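Local coordinates for NAD-dependent protein deacylase 2 (Archaeoglobus fulgidus, PDB 4TWJ) that removes acetyl and other acyl groups from lysine side chains of proteins at the expense of NAD+, acting among others on the archaeal chromatin protein Alba, at residues A[10-15]-A[212-217]; A[62-67]-A[119-124]; A[192-197]-A[201-206]. One frame throughout, in Å; residues are numbered along the deposited sequence.

Overall arrangement
The chain starts in helix 2-14, and contact 1 joins the end of that helix to strand 212-217 of the parallel sheet, closing a span of 196 residues that takes in both other contacts. After strand 18-22 the chain reaches helix 60-73 in the smaller, zinc-bearing part, goes back through strands 94-99 and 114-116 of the sheet, and meets that helix again at 119-124, where contact 2 closes. Contact 3 then folds the loop 192-197 back on the helix 201-208 that follows it. Contacts 2 and 3 follow in series. Contacts 1 and 3 meet directly through Asn217 and Ser192, whereas the centres of contacts 1 and 2 lie about 33 Å apart.

Contact 1 (A[10-15]-A[212-217]); sequences EILAKS and KMIIVN
Ile11 and Lys212 mark the place where the two backbones run closest, their CA atoms 7.1 Å apart, as the last turn of a helix passes over the start of a strand. The axes of segments 10-14 and 212-217 approach to 9.9 Å, and their N-to-C directions differ by 132°. No hydrogen bond joins the segments, and the contact is made by aliphatic branches alone. Ile11 carries most of it. A chi1 of -73° sets CG2 opposite the backbone N, and from there Ile11 CG2 stands 3.6 Å from Lys212 CB, while Ile11 CD1 reaches the same CB at 4.0 Å. The two side chains lie nearly perpendicular, and Lys212 bends twice further out, carrying the ammonium group off from the helix. Ile11 and Ile214 instead meet tip to tip, with Ile11 CG2 3.9 Å from Ile214 CD1. Such helix-on-sheet packing belongs to the Rossmann-type fold of sirtuins: Ile11 also touches Ala186 and Val229 on the strands flanking 212-217, and strand 212-217 ends at Asn217, an NAD-binding residue. Leu12 enters from the flank, its CG 4.3 Å from Ile214 CD1, and also packs on Ile242 of helix 235-249. At the C-terminal side of segment 10-15, Ser15 OG donates to Leu12 O at 2.8 Å, tilted 27° from the carbonyl plane.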
ATOM      1  N   GLU A  10     -14.831 -17.721  -1.810  1.00 17.88           N
ATOM      2  CA  GLU A  10     -16.217 -17.777  -1.339  1.00 18.85           C
ATOM      3  C   GLU A  10     -16.602 -16.498  -0.600  1.00 17.87           C
ATOM      4  O   GLU A  10     -17.665 -15.922  -0.853  1.00 18.16           O
ATOM      5  CB  GLU A  10     -16.444 -18.995  -0.434  1.00 20.70           C
ATOM      6  CG  GLU A  10     -16.602 -20.308  -1.187  1.00 22.81           C
ATOM      7  CD  GLU A  10     -16.757 -21.513  -0.271  1.00 24.84           C
ATOM      8  OE1 GLU A  10     -17.237 -21.351   0.875  1.00 27.27           O
ATOM      9  OE2 GLU A  10     -16.407 -22.634  -0.705  1.00 27.23           O
ATOM     10  N   ILE A  11     -15.733 -16.048   0.299  1.00 16.89           N
ATOM     11  CA  ILE A  11     -15.973 -14.808   1.040  1.00 16.49           C
ATOM     12  C   ILE A  11     -16.136 -13.628   0.081  1.00 16.24           C
ATOM     13  O   ILE A  11     -17.082 -12.852   0.203  1.00 16.20           O
ATOM     14  CB  ILE A  11     -14.847 -14.524   2.062  1.00 16.31           C
ATOM     15  CG1 ILE A  11     -14.966 -15.493   3.245  1.00 16.34           C
ATOM     16  CG2 ILE A  11     -14.907 -13.083   2.565  1.00 16.36           C
ATOM     17  CD1 ILE A  11     -13.733 -15.569   4.119  1.00 16.32           C
ATOM     18  N   LEU A  12     -15.217 -13.502  -0.871  1.00 16.14           N
ATOM     19  CA  LEU A  12     -15.238 -12.379  -1.806  1.00 16.17           C
ATOM     20  C   LEU A  12     -16.443 -12.432  -2.744  1.00 16.87           C
ATOM     21  O   LEU A  12     -17.053 -11.404  -3.031  1.00 16.83           O
ATOM     22  CB  LEU A  12     -13.934 -12.322  -2.605  1.00 15.86           C
ATOM     23  CG  LEU A  12     -12.694 -11.934  -1.796  1.00 15.61           C
ATOM     24  CD1 LEU A  12     -11.435 -12.177  -2.614  1.00 15.59           C
ATOM     25  CD2 LEU A  12     -12.773 -10.481  -1.341  1.00 15.64           C
ATOM     26  N   ALA A  13     -16.790 -13.628  -3.208  1.00 17.86           N
ATOM     27  CA  ALA A  13     -17.932 -13.799  -4.112  1.00 18.61           C
ATOM     28  C   ALA A  13     -19.267 -13.430  -3.454  1.00 19.59           C
ATOM     29  O   ALA A  13     -20.174 -12.931  -4.125  1.00 20.27           O
ATOM     30  CB  ALA A  13     -17.975 -15.224  -4.643  1.00 18.81           C
ATOM     31  N   LYS A  14     -19.378 -13.667  -2.149  1.00 20.19           N
ATOM     32  CA  LYS A  14     -20.599 -13.372  -1.388  1.00 21.02           C
ATOM     33  C   LYS A  14     -20.663 -11.946  -0.829  1.00 20.14           C
ATOM     34  O   LYS A  14     -21.721 -11.510  -0.374  1.00 20.12           O
ATOM     35  CB  LYS A  14     -20.734 -14.344  -0.215  1.00 22.49           C
ATOM     36  CG  LYS A  14     -20.944 -15.796  -0.612  1.00 24.08           C
ATOM     37  CD  LYS A  14     -21.095 -16.687   0.613  1.00 25.49           C
ATOM     38  CE  LYS A  14     -19.769 -16.908   1.326  1.00 26.47           C
ATOM     39  NZ  LYS A  14     -19.940 -17.598   2.633  1.00 27.60           N
ATOM     40  N   SER A  15     -19.544 -11.225  -0.848  1.00 19.29           N
ATOM     41  CA  SER A  15     -19.458  -9.931  -0.167  1.00 18.68           C
ATOM     42  C   SER A  15     -20.269  -8.828  -0.856  1.00 18.31           C
ATOM     43  O   SER A  15     -20.398  -8.813  -2.077  1.00 18.93           O
ATOM     44  CB  SER A  15     -17.995  -9.492  -0.047  1.00 18.44           C
ATOM     45  OG  SER A  15     -17.432  -9.233  -1.321  1.00 18.33           O
ATOM     46  N   LYS A 212     -15.410 -10.292   7.344  1.00 15.01           N
ATOM     47  CA  LYS A 212     -14.642 -11.522   7.191  1.00 15.24           C
ATOM     48  C   LYS A 212     -13.224 -11.133   6.804  1.00 14.72           C
ATOM     49  O   LYS A 212     -13.023 -10.327   5.890  1.00 14.72           O
ATOM     50  CB  LYS A 212     -15.261 -12.413   6.120  1.00 16.17           C
ATOM     51  CG  LYS A 212     -16.700 -12.826   6.402  1.00 17.12           C
ATOM     52  CD  LYS A 212     -16.855 -13.576   7.714  1.00 18.31           C
ATOM     53  CE  LYS A 212     -16.085 -14.885   7.718  1.00 19.01           C
ATOM     54  NZ  LYS A 212     -16.491 -15.759   8.854  1.00 20.05           N
ATOM     55  N   MET A 213     -12.250 -11.706   7.506  1.00 14.06           N
ATOM     56  CA  MET A 213     -10.865 -11.255   7.430  1.00 13.47           C
ATOM     57  C   MET A 213      -9.988 -12.273   6.711  1.00 13.24           C
ATOM     58  O   MET A 213      -9.918 -13.435   7.113  1.00 13.46           O
ATOM     59  CB  MET A 213     -10.324 -11.018   8.840  1.00 13.16           C
ATOM     60  CG  MET A 213     -11.123 -10.037   9.684  1.00 12.95           C
ATOM     61  SD  MET A 213     -11.210  -8.354   9.034  1.00 12.68           S
ATOM     62  CE  MET A 213      -9.473  -7.929   8.983  1.00 12.92           C
ATOM     63  N   ILE A 214      -9.310 -11.819   5.655  1.00 12.94           N
ATOM     64  CA  ILE A 214      -8.417 -12.657   4.854  1.00 13.04           C
ATOM     65  C   ILE A 214      -7.017 -12.044   4.869  1.00 13.15           C
ATOM     66  O   ILE A 214      -6.876 -10.828   4.754  1.00 13.05           O
ATOM     67  CB  ILE A 214      -8.893 -12.747   3.384  1.00 12.98           C
ATOM     68  CG1 ILE A 214     -10.320 -13.304   3.302  1.00 13.04           C
ATOM     69  CG2 ILE A 214      -7.943 -13.605   2.556  1.00 13.04           C
ATOM     70  CD1 ILE A 214     -11.026 -12.977   2.007  1.00 13.10           C
ATOM     71  N   ILE A 215      -5.985 -12.874   5.018  1.00 13.38           N
ATOM     72  CA  ILE A 215      -4.607 -12.388   4.912  1.00 13.57           C
ATOM     73  C   ILE A 215      -3.807 -13.265   3.951  1.00 13.99           C
ATOM     74  O   ILE A 215      -3.912 -14.491   3.985  1.00 13.90           O
ATOM     75  CB  ILE A 215      -3.923 -12.261   6.300  1.00 13.50           C
ATOM     76  CG1 ILE A 215      -2.553 -11.592   6.178  1.00 13.50           C
ATOM     77  CG2 ILE A 215      -3.814 -13.608   7.008  1.00 13.49           C
ATOM     78  CD1 ILE A 215      -2.070 -11.006   7.487  1.00 13.49           C
ATOM     79  N   VAL A 216      -3.038 -12.611   3.082  1.00 14.54           N
ATOM     80  CA  VAL A 216      -2.156 -13.273   2.131  1.00 15.24           C
ATOM     81  C   VAL A 216      -0.762 -12.674   2.296  1.00 15.99           C
ATOM     82  O   VAL A 216      -0.567 -11.482   2.061  1.00 15.95           O
ATOM     83  CB  VAL A 216      -2.631 -13.063   0.678  1.00 15.28           C
ATOM     84  CG1 VAL A 216      -1.681 -13.739  -0.307  1.00 15.43           C
ATOM     85  CG2 VAL A 216      -4.051 -13.579   0.498  1.00 15.31           C
ATOM     86  N   ASN A 217       0.194 -13.506   2.706  1.00 16.80           N
ATOM     87  CA  ASN A 217       1.558 -13.061   2.971  1.00 17.58           C
ATOM     88  C   ASN A 217       2.549 -14.176   2.690  1.00 18.58           C
ATOM     89  O   ASN A 217       2.193 -15.349   2.744  1.00 18.60           O
ATOM     90  CB  ASN A 217       1.714 -12.649   4.438  1.00 17.74           C
ATOM     91  CG  ASN A 217       1.449 -11.175   4.682  1.00 17.69           C
ATOM     92  OD1 ASN A 217       1.799 -10.321   3.868  1.00 17.21           O
ATOM     93  ND2 ASN A 217       0.868 -10.867   5.837  1.00 17.93           N
TER

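Contact 2 (A[62-67]-A[119-124]); sequences AFWEFS and GSMDKL
Trp64 meets Met121 and Leu124 with the far rim of its indole, and its course illustrates how one large ring can join a helix to a bend in the chain. From CB the side chain leaves with CG anti to the carbonyl carbon (chi1 -77°), which brings the far end of the ring over to 119-124. One face of the indole receives Phe63, whose CE2 lies 3.7 Å above the plane and over its centre; Trp64 CE2 in turn lies in the plane of the phenyl ring, at its edge. On the five-membered ring, NE1 donates to the backbone oxygen of Val158. Beyond it CZ2 comes 3.9 Å from Leu124 CD2, and the same methyl, near the ring plane, stands 3.7 Å from Trp64 CH2. Met121, arriving from the opposite direction on a doubly bent chain, sets its CE methyl obliquely against the rim, 3.5 Å from Trp64 CH2 and equally near Trp64 CZ3. At the corner, Asp122 N donates to Ser120 OG at 3.3 Å, forming an ST turn. Phe63 and Ser67 also pack on the modified side chain of the bound myristoylated peptide. The indole thus sits between helix 60-73 and the small antiparallel sheet: Pro160 of strand 158-162 touches Trp64, Phe63 and Met121, and Leu124 belongs to strand 123-126, which ends at the zinc ligand Cys126.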
ATOM      1  N   ALA A  62      20.612  11.480   2.267  1.00 14.05           N
ATOM      2  CA  ALA A  62      20.526  10.081   2.697  1.00 14.13           C
ATOM      3  C   ALA A  62      19.194   9.439   2.300  1.00 13.89           C
ATOM      4  O   ALA A  62      19.163   8.305   1.829  1.00 13.96           O
ATOM      5  CB  ALA A  62      20.749   9.962   4.199  1.00 14.48           C
ATOM      6  N   PHE A  63      18.094  10.166   2.481  1.00 13.57           N
ATOM      7  CA  PHE A  63      16.793   9.678   2.043  1.00 13.43           C
ATOM      8  C   PHE A  63      16.798   9.372   0.546  1.00 13.12           C
ATOM      9  O   PHE A  63      16.309   8.329   0.113  1.00 13.03           O
ATOM     10  CB  PHE A  63      15.689  10.696   2.353  1.00 13.71           C
ATOM     11  CG  PHE A  63      14.394  10.403   1.657  1.00 14.03           C
ATOM     12  CD1 PHE A  63      13.502   9.479   2.183  1.00 14.33           C
ATOM     13  CD2 PHE A  63      14.076  11.030   0.459  1.00 14.37           C
ATOM     14  CE1 PHE A  63      12.316   9.194   1.537  1.00 14.42           C
ATOM     15  CE2 PHE A  63      12.891  10.746  -0.194  1.00 14.66           C
ATOM     16  CZ  PHE A  63      12.008   9.828   0.345  1.00 14.71           C
ATOM     17  N   TRP A  64      17.344  10.288  -0.244  1.00 12.95           N
ATOM     18  CA  TRP A  64      17.345  10.110  -1.693  1.00 12.94           C
ATOM     19  C   TRP A  64      18.279   8.983  -2.154  1.00 13.48           C
ATOM     20  O   TRP A  64      17.930   8.228  -3.061  1.00 13.70           O
ATOM     21  CB  TRP A  64      17.660  11.433  -2.394  1.00 12.60           C
ATOM     22  CG  TRP A  64      16.476  12.356  -2.400  1.00 12.20           C
ATOM     23  CD1 TRP A  64      16.371  13.578  -1.799  1.00 12.02           C
ATOM     24  CD2 TRP A  64      15.215  12.105  -3.022  1.00 12.13           C
ATOM     25  NE1 TRP A  64      15.122  14.113  -2.028  1.00 11.91           N
ATOM     26  CE2 TRP A  64      14.394  13.225  -2.776  1.00 12.01           C
ATOM     27  CE3 TRP A  64      14.705  11.044  -3.778  1.00 12.25           C
ATOM     28  CZ2 TRP A  64      13.087  13.309  -3.251  1.00 12.16           C
ATOM     29  CZ3 TRP A  64      13.417  11.131  -4.257  1.00 12.25           C
ATOM     30  CH2 TRP A  64      12.617  12.258  -3.991  1.00 12.25           C
ATOM     31  N   GLU A  65      19.447   8.862  -1.532  1.00 14.35           N
ATOM     32  CA  GLU A  65      20.366   7.763  -1.854  1.00 15.03           C
ATOM     33  C   GLU A  65      19.754   6.412  -1.465  1.00 15.46           C
ATOM     34  O   GLU A  65      19.897   5.429  -2.186  1.00 15.29           O
ATOM     35  CB  GLU A  65      21.719   7.958  -1.159  1.00 15.70           C
ATOM     36  CG  GLU A  65      22.500   9.181  -1.630  1.00 16.20           C
ATOM     37  CD  GLU A  65      23.065   9.045  -3.034  1.00 16.99           C
ATOM     38  OE1 GLU A  65      23.424  10.086  -3.633  1.00 17.31           O
ATOM     39  OE2 GLU A  65      23.161   7.909  -3.541  1.00 18.05           O
ATOM     40  N   PHE A  66      19.058   6.377  -0.333  1.00 16.18           N
ATOM     41  CA  PHE A  66      18.332   5.178   0.084  1.00 17.04           C
ATOM     42  C   PHE A  66      17.245   4.822  -0.932  1.00 17.03           C
ATOM     43  O   PHE A  66      17.096   3.661  -1.303  1.00 17.48           O
ATOM     44  CB  PHE A  66      17.724   5.376   1.474  1.00 17.59           C
ATOM     45  CG  PHE A  66      16.820   4.258   1.907  1.00 18.64           C
ATOM     46  CD1 PHE A  66      17.339   3.004   2.203  1.00 19.47           C
ATOM     47  CD2 PHE A  66      15.448   4.458   2.019  1.00 19.54           C
ATOM     48  CE1 PHE A  66      16.508   1.969   2.605  1.00 20.10           C
ATOM     49  CE2 PHE A  66      14.611   3.428   2.422  1.00 19.99           C
ATOM     50  CZ  PHE A  66      15.143   2.181   2.713  1.00 20.01           C
ATOM     51  N   SER A  67      16.511   5.831  -1.398  1.00 17.12           N
ATOM     52  CA  SER A  67      15.448   5.623  -2.382  1.00 17.46           C
ATOM     53  C   SER A  67      15.990   5.091  -3.709  1.00 17.92           C
ATOM     54  O   SER A  67      15.331   4.290  -4.377  1.00 18.03           O
ATOM     55  CB  SER A  67      14.669   6.922  -2.616  1.00 17.52           C
ATOM     56  OG  SER A  67      14.013   7.349  -1.434  1.00 17.83           O
ATOM     57  N   GLY A 119       0.776   8.600   1.025  1.00 13.71           N
ATOM     58  CA  GLY A 119       1.026   9.453  -0.132  1.00 14.37           C
ATOM     59  C   GLY A 119       1.742   8.725  -1.250  1.00 15.02           C
ATOM     60  O   GLY A 119       1.609   7.509  -1.403  1.00 14.80           O
ATOM     61  N   SER A 120       2.507   9.472  -2.042  1.00 15.80           N
ATOM     62  CA  SER A 120       3.237   8.896  -3.170  1.00 16.72           C
ATOM     63  C   SER A 120       4.335   9.835  -3.637  1.00 17.30           C
ATOM     64  O   SER A 120       4.396  10.984  -3.209  1.00 16.96           O
ATOM     65  CB  SER A 120       2.293   8.622  -4.341  1.00 17.12           C
ATOM     66  OG  SER A 120       1.963   9.824  -5.016  1.00 17.56           O
ATOM     67  N   MET A 121       5.175   9.341  -4.541  1.00 18.39           N
ATOM     68  CA  MET A 121       6.283  10.123  -5.095  1.00 19.42           C
ATOM     69  C   MET A 121       5.843  11.125  -6.164  1.00 19.26           C
ATOM     70  O   MET A 121       6.648  11.947  -6.597  1.00 19.16           O
ATOM     71  CB  MET A 121       7.328   9.187  -5.712  1.00 20.67           C
ATOM     72  CG  MET A 121       7.956   8.206  -4.739  1.00 21.81           C
ATOM     73  SD  MET A 121       8.942   9.022  -3.474  1.00 24.01           S
ATOM     74  CE  MET A 121      10.187   9.831  -4.463  1.00 23.38           C
ATOM     75  N   ASP A 122       4.575  11.061  -6.571  1.00 18.77           N
ATOM     76  CA  ASP A 122       4.054  11.833  -7.708  1.00 19.20           C
ATOM     77  C   ASP A 122       4.313  13.340  -7.637  1.00 18.08           C
ATOM     78  O   ASP A 122       4.645  13.963  -8.647  1.00 17.38           O
ATOM     79  CB  ASP A 122       2.544  11.601  -7.839  1.00 20.41           C
ATOM     80  CG  ASP A 122       2.006  12.007  -9.194  1.00 21.80           C
ATOM     81  OD1 ASP A 122       2.610  11.616 -10.215  1.00 23.58           O
ATOM     82  OD2 ASP A 122       0.979  12.715  -9.239  1.00 23.58           O
ATOM     83  N   LYS A 123       4.137  13.918  -6.453  1.00 17.33           N
ATOM     84  CA  LYS A 123       4.317  15.353  -6.245  1.00 17.19           C
ATOM     85  C   LYS A 123       5.350  15.588  -5.148  1.00 15.84           C
ATOM     86  O   LYS A 123       5.482  14.774  -4.235  1.00 15.46           O
ATOM     87  CB  LYS A 123       2.992  16.007  -5.851  1.00 18.59           C
ATOM     88  CG  LYS A 123       1.851  15.788  -6.835  1.00 19.91           C
ATOM     89  CD  LYS A 123       2.043  16.547  -8.140  1.00 21.16           C
ATOM     90  CE  LYS A 123       1.847  18.046  -7.963  1.00 22.42           C
ATOM     91  NZ  LYS A 123       1.742  18.762  -9.264  1.00 23.30           N
ATOM     92  N   LEU A 124       6.077  16.700  -5.249  1.00 14.36           N
ATOM     93  CA  LEU A 124       7.143  17.027  -4.304  1.00 13.95           C
ATOM     94  C   LEU A 124       7.166  18.520  -4.003  1.00 14.07           C
ATOM     95  O   LEU A 124       6.645  19.325  -4.778  1.00 14.09           O
ATOM     96  CB  LEU A 124       8.507  16.595  -4.855  1.00 13.50           C
ATOM     97  CG  LEU A 124       8.607  15.182  -5.436  1.00 13.05           C
ATOM     98  CD1 LEU A 124       8.280  15.166  -6.925  1.00 12.90           C
ATOM     99  CD2 LEU A 124       9.997  14.607  -5.204  1.00 12.98           C
TER

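Contact 3 (A[192-197]-A[201-206]); sequences SSLVVY and ELPYIA. With ACT (acetate ion), chain F.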
ATOM      1  N   SER A 192       1.462  -7.294   3.889  1.00 14.46           N
ATOM      2  CA  SER A 192       1.778  -6.412   5.019  1.00 14.85           C
ATOM      3  C   SER A 192       1.936  -7.203   6.311  1.00 15.48           C
ATOM      4  O   SER A 192       1.158  -8.114   6.589  1.00 15.14           O
ATOM      5  CB  SER A 192       0.700  -5.343   5.201  1.00 14.80           C
ATOM      6  OG  SER A 192       1.002  -4.507   6.313  1.00 14.62           O
ATOM      7  N   SER A 193       2.934  -6.830   7.111  1.00 16.98           N
ATOM      8  CA  SER A 193       3.158  -7.454   8.420  1.00 17.66           C
ATOM      9  C   SER A 193       2.359  -6.770   9.537  1.00 17.45           C
ATOM     10  O   SER A 193       2.366  -7.233  10.677  1.00 18.10           O
ATOM     11  CB  SER A 193       4.656  -7.482   8.763  1.00 18.66           C
ATOM     12  OG  SER A 193       5.261  -6.223   8.544  1.00 19.84           O
ATOM     13  N   LEU A 194       1.670  -5.677   9.204  1.00 16.74           N
ATOM     14  CA  LEU A 194       0.774  -4.985  10.133  1.00 16.26           C
ATOM     15  C   LEU A 194       1.500  -4.502  11.393  1.00 15.69           C
ATOM     16  O   LEU A 194       1.014  -4.658  12.515  1.00 16.22           O
ATOM     17  CB  LEU A 194      -0.442  -5.860  10.474  1.00 16.50           C
ATOM     18  CG  LEU A 194      -1.239  -6.307   9.241  1.00 16.58           C
ATOM     19  CD1 LEU A 194      -2.339  -7.286   9.613  1.00 16.64           C
ATOM     20  CD2 LEU A 194      -1.818  -5.101   8.514  1.00 16.39           C
ATOM     21  N   VAL A 195       2.661  -3.890  11.174  1.00 15.14           N
ATOM     22  CA  VAL A 195       3.468  -3.311  12.250  1.00 14.62           C
ATOM     23  C   VAL A 195       3.620  -1.790  12.124  1.00 14.00           C
ATOM     24  O   VAL A 195       4.289  -1.168  12.950  1.00 14.23           O
ATOM     25  CB  VAL A 195       4.870  -3.968  12.323  1.00 14.99           C
ATOM     26  CG1 VAL A 195       4.744  -5.434  12.705  1.00 15.28           C
ATOM     27  CG2 VAL A 195       5.638  -3.810  11.017  1.00 15.08           C
ATOM     28  N   VAL A 196       3.015  -1.193  11.099  1.00 13.09           N
ATOM     29  CA  VAL A 196       3.076   0.256  10.918  1.00 12.74           C
ATOM     30  C   VAL A 196       1.714   0.883  11.198  1.00 12.46           C
ATOM     31  O   VAL A 196       0.726   0.587  10.523  1.00 12.45           O
ATOM     32  CB  VAL A 196       3.571   0.640   9.512  1.00 12.65           C
ATOM     33  CG1 VAL A 196       3.577   2.155   9.348  1.00 12.69           C
ATOM     34  CG2 VAL A 196       4.962   0.073   9.272  1.00 12.79           C
ATOM     35  N   TYR A 197       1.675   1.728  12.224  1.00 12.03           N
ATOM     36  CA  TYR A 197       0.475   2.443  12.614  1.00 11.90           C
ATOM     37  C   TYR A 197       0.554   3.878  12.106  1.00 11.45           C
ATOM     38  O   TYR A 197       1.650   4.383  11.828  1.00 11.05           O
ATOM     39  CB  TYR A 197       0.322   2.430  14.137  1.00 12.26           C
ATOM     40  CG  TYR A 197      -0.273   1.147  14.664  1.00 12.85           C
ATOM     41  CD1 TYR A 197      -1.648   0.994  14.767  1.00 13.11           C
ATOM     42  CD2 TYR A 197       0.538   0.088  15.056  1.00 13.21           C
ATOM     43  CE1 TYR A 197      -2.205  -0.176  15.246  1.00 13.45           C
ATOM     44  CE2 TYR A 197      -0.011  -1.090  15.540  1.00 13.55           C
ATOM     45  CZ  TYR A 197      -1.382  -1.213  15.632  1.00 13.62           C
ATOM     46  OH  TYR A 197      -1.936  -2.378  16.112  1.00 14.39           O
ATOM     47  N   GLU A 201      -4.089  -0.214  12.264  1.00 11.74           N
ATOM     48  CA  GLU A 201      -5.371  -0.169  12.984  1.00 11.94           C
ATOM     49  C   GLU A 201      -6.535  -0.618  12.097  1.00 11.56           C
ATOM     50  O   GLU A 201      -7.532  -1.158  12.583  1.00 11.67           O
ATOM     51  CB  GLU A 201      -5.645   1.248  13.510  1.00 12.61           C
ATOM     52  CG  GLU A 201      -6.841   1.371  14.452  1.00 13.38           C
ATOM     53  CD  GLU A 201      -6.672   0.593  15.739  1.00 14.02           C
ATOM     54  OE1 GLU A 201      -5.528   0.467  16.221  1.00 14.83           O
ATOM     55  OE2 GLU A 201      -7.689   0.104  16.285  1.00 15.04           O
ATOM     56  N   LEU A 202      -6.414  -0.393  10.793  1.00 11.15           N
ATOM     57  CA  LEU A 202      -7.540  -0.584   9.883  1.00 10.98           C
ATOM     58  C   LEU A 202      -8.104  -2.017   9.839  1.00 10.86           C
ATOM     59  O   LEU A 202      -9.323  -2.184   9.878  1.00 10.65           O
ATOM     60  CB  LEU A 202      -7.186  -0.063   8.481  1.00 10.91           C
ATOM     61  CG  LEU A 202      -7.042   1.465   8.460  1.00 11.06           C
ATOM     62  CD1 LEU A 202      -6.294   1.924   7.220  1.00 11.14           C
ATOM     63  CD2 LEU A 202      -8.394   2.151   8.557  1.00 11.08           C
ATOM     64  N   PRO A 203      -7.240  -3.051   9.766  1.00 10.91           N
ATOM     65  CA  PRO A 203      -7.807  -4.403   9.841  1.00 10.97           C
ATOM     66  C   PRO A 203      -8.528  -4.705  11.159  1.00 11.00           C
ATOM     67  O   PRO A 203      -9.505  -5.446  11.158  1.00 11.13           O
ATOM     68  CB  PRO A 203      -6.591  -5.330   9.660  1.00 10.94           C
ATOM     69  CG  PRO A 203      -5.386  -4.446   9.638  1.00 10.97           C
ATOM     70  CD  PRO A 203      -5.843  -3.064   9.309  1.00 10.86           C
ATOM     71  N   TYR A 204      -8.056  -4.133  12.264  1.00 11.11           N
ATOM     72  CA  TYR A 204      -8.742  -4.310  13.547  1.00 11.37           C
ATOM     73  C   TYR A 204     -10.106  -3.625  13.558  1.00 11.23           C
ATOM     74  O   TYR A 204     -11.059  -4.141  14.132  1.00 11.56           O
ATOM     75  CB  TYR A 204      -7.887  -3.793  14.696  1.00 11.72           C
ATOM     76  CG  TYR A 204      -6.631  -4.596  14.911  1.00 12.24           C
ATOM     77  CD1 TYR A 204      -6.682  -5.869  15.475  1.00 12.58           C
ATOM     78  CD2 TYR A 204      -5.390  -4.086  14.559  1.00 12.59           C
ATOM     79  CE1 TYR A 204      -5.526  -6.608  15.678  1.00 12.80           C
ATOM     80  CE2 TYR A 204      -4.233  -4.817  14.751  1.00 13.03           C
ATOM     81  CZ  TYR A 204      -4.304  -6.073  15.313  1.00 13.19           C
ATOM     82  OH  TYR A 204      -3.145  -6.795  15.508  1.00 13.93           O
ATOM     83  N   ILE A 205     -10.190  -2.459  12.926  1.00 11.23           N
ATOM     84  CA  ILE A 205     -11.468  -1.765  12.782  1.00 11.36           C
ATOM     85  C   ILE A 205     -12.455  -2.610  11.972  1.00 11.50           C
ATOM     86  O   ILE A 205     -13.623  -2.742  12.347  1.00 11.43           O
ATOM     87  CB  ILE A 205     -11.280  -0.376  12.131  1.00 11.46           C
ATOM     88  CG1 ILE A 205     -10.567   0.567  13.107  1.00 11.59           C
ATOM     89  CG2 ILE A 205     -12.616   0.207  11.696  1.00 11.55           C
ATOM     90  CD1 ILE A 205     -10.069   1.853  12.480  1.00 11.74           C
ATOM     91  N   ALA A 206     -11.988  -3.180  10.864  1.00 11.80           N
ATOM     92  CA  ALA A 206     -12.840  -4.036  10.030  1.00 12.12           C
ATOM     93  C   ALA A 206     -13.291  -5.283  10.795  1.00 12.75           C
ATOM     94  O   ALA A 206     -14.453  -5.687  10.710  1.00 12.86           O
ATOM     95  CB  ALA A 206     -12.111  -4.428   8.752  1.00 12.02           C
TER
HETATM   96  C   ACT F 304       5.207  -4.546   5.334  1.00 34.89           C
HETATM   97  O   ACT F 304       4.876  -4.852   6.497  1.00 35.58           O
HETATM   98  OXT ACT F 304       4.767  -3.519   4.778  1.00 35.37           O
HETATM   99  CH3 ACT F 304       6.154  -5.439   4.590  1.00 35.31           C
HETATM  100  O   HOH W   1      -0.846  -5.777  14.362  1.00 19.71           O
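Tyr197 offers the edge of its ring to Glu201, whose OE1 lies near the ring plane, 3.5 Å from Tyr197 CE1, with ring and carboxylate turned 38° apart. Tyr197 and Leu194 come from the loop after strand 186-190 of the Rossmann-type domain, Glu201 and Tyr204 from helix 201-208. A bend at chi2 (64°) brings the Glu201 carboxylate to that edge. The hydroxyl end of Tyr197 meets the second ring obliquely, OH lying 3.6 Å from Tyr204 CE2, and its side chain runs roughly perpendicular to that of Tyr204. A water sits in the plane of the Tyr204 ring at its edge, 2.8 Å from Tyr204 OH, and is also hydrogen-bonded to Leu194 O. As in other sirtuins, the loop holds the substrate: the backbones of Val195 and Tyr197 and the hydroxyl of Tyr197 hydrogen-bond to the bound peptide. Deeper in, Leu194 and Pro203 lie alongside, pointing opposite ways, with Leu194 CD2 3.8 Å from Pro203 CG. Leu194 N donates to Ser192 OG, an ST turn, and Gln100 gives that oxygen a second bond. Beside the NAD-binding Ser192 and Ser193 lies an acetate, probably from the crystallisation liquor, its O accepting from Ser193 N at 2.8 Å along a nearly straight 170° bond.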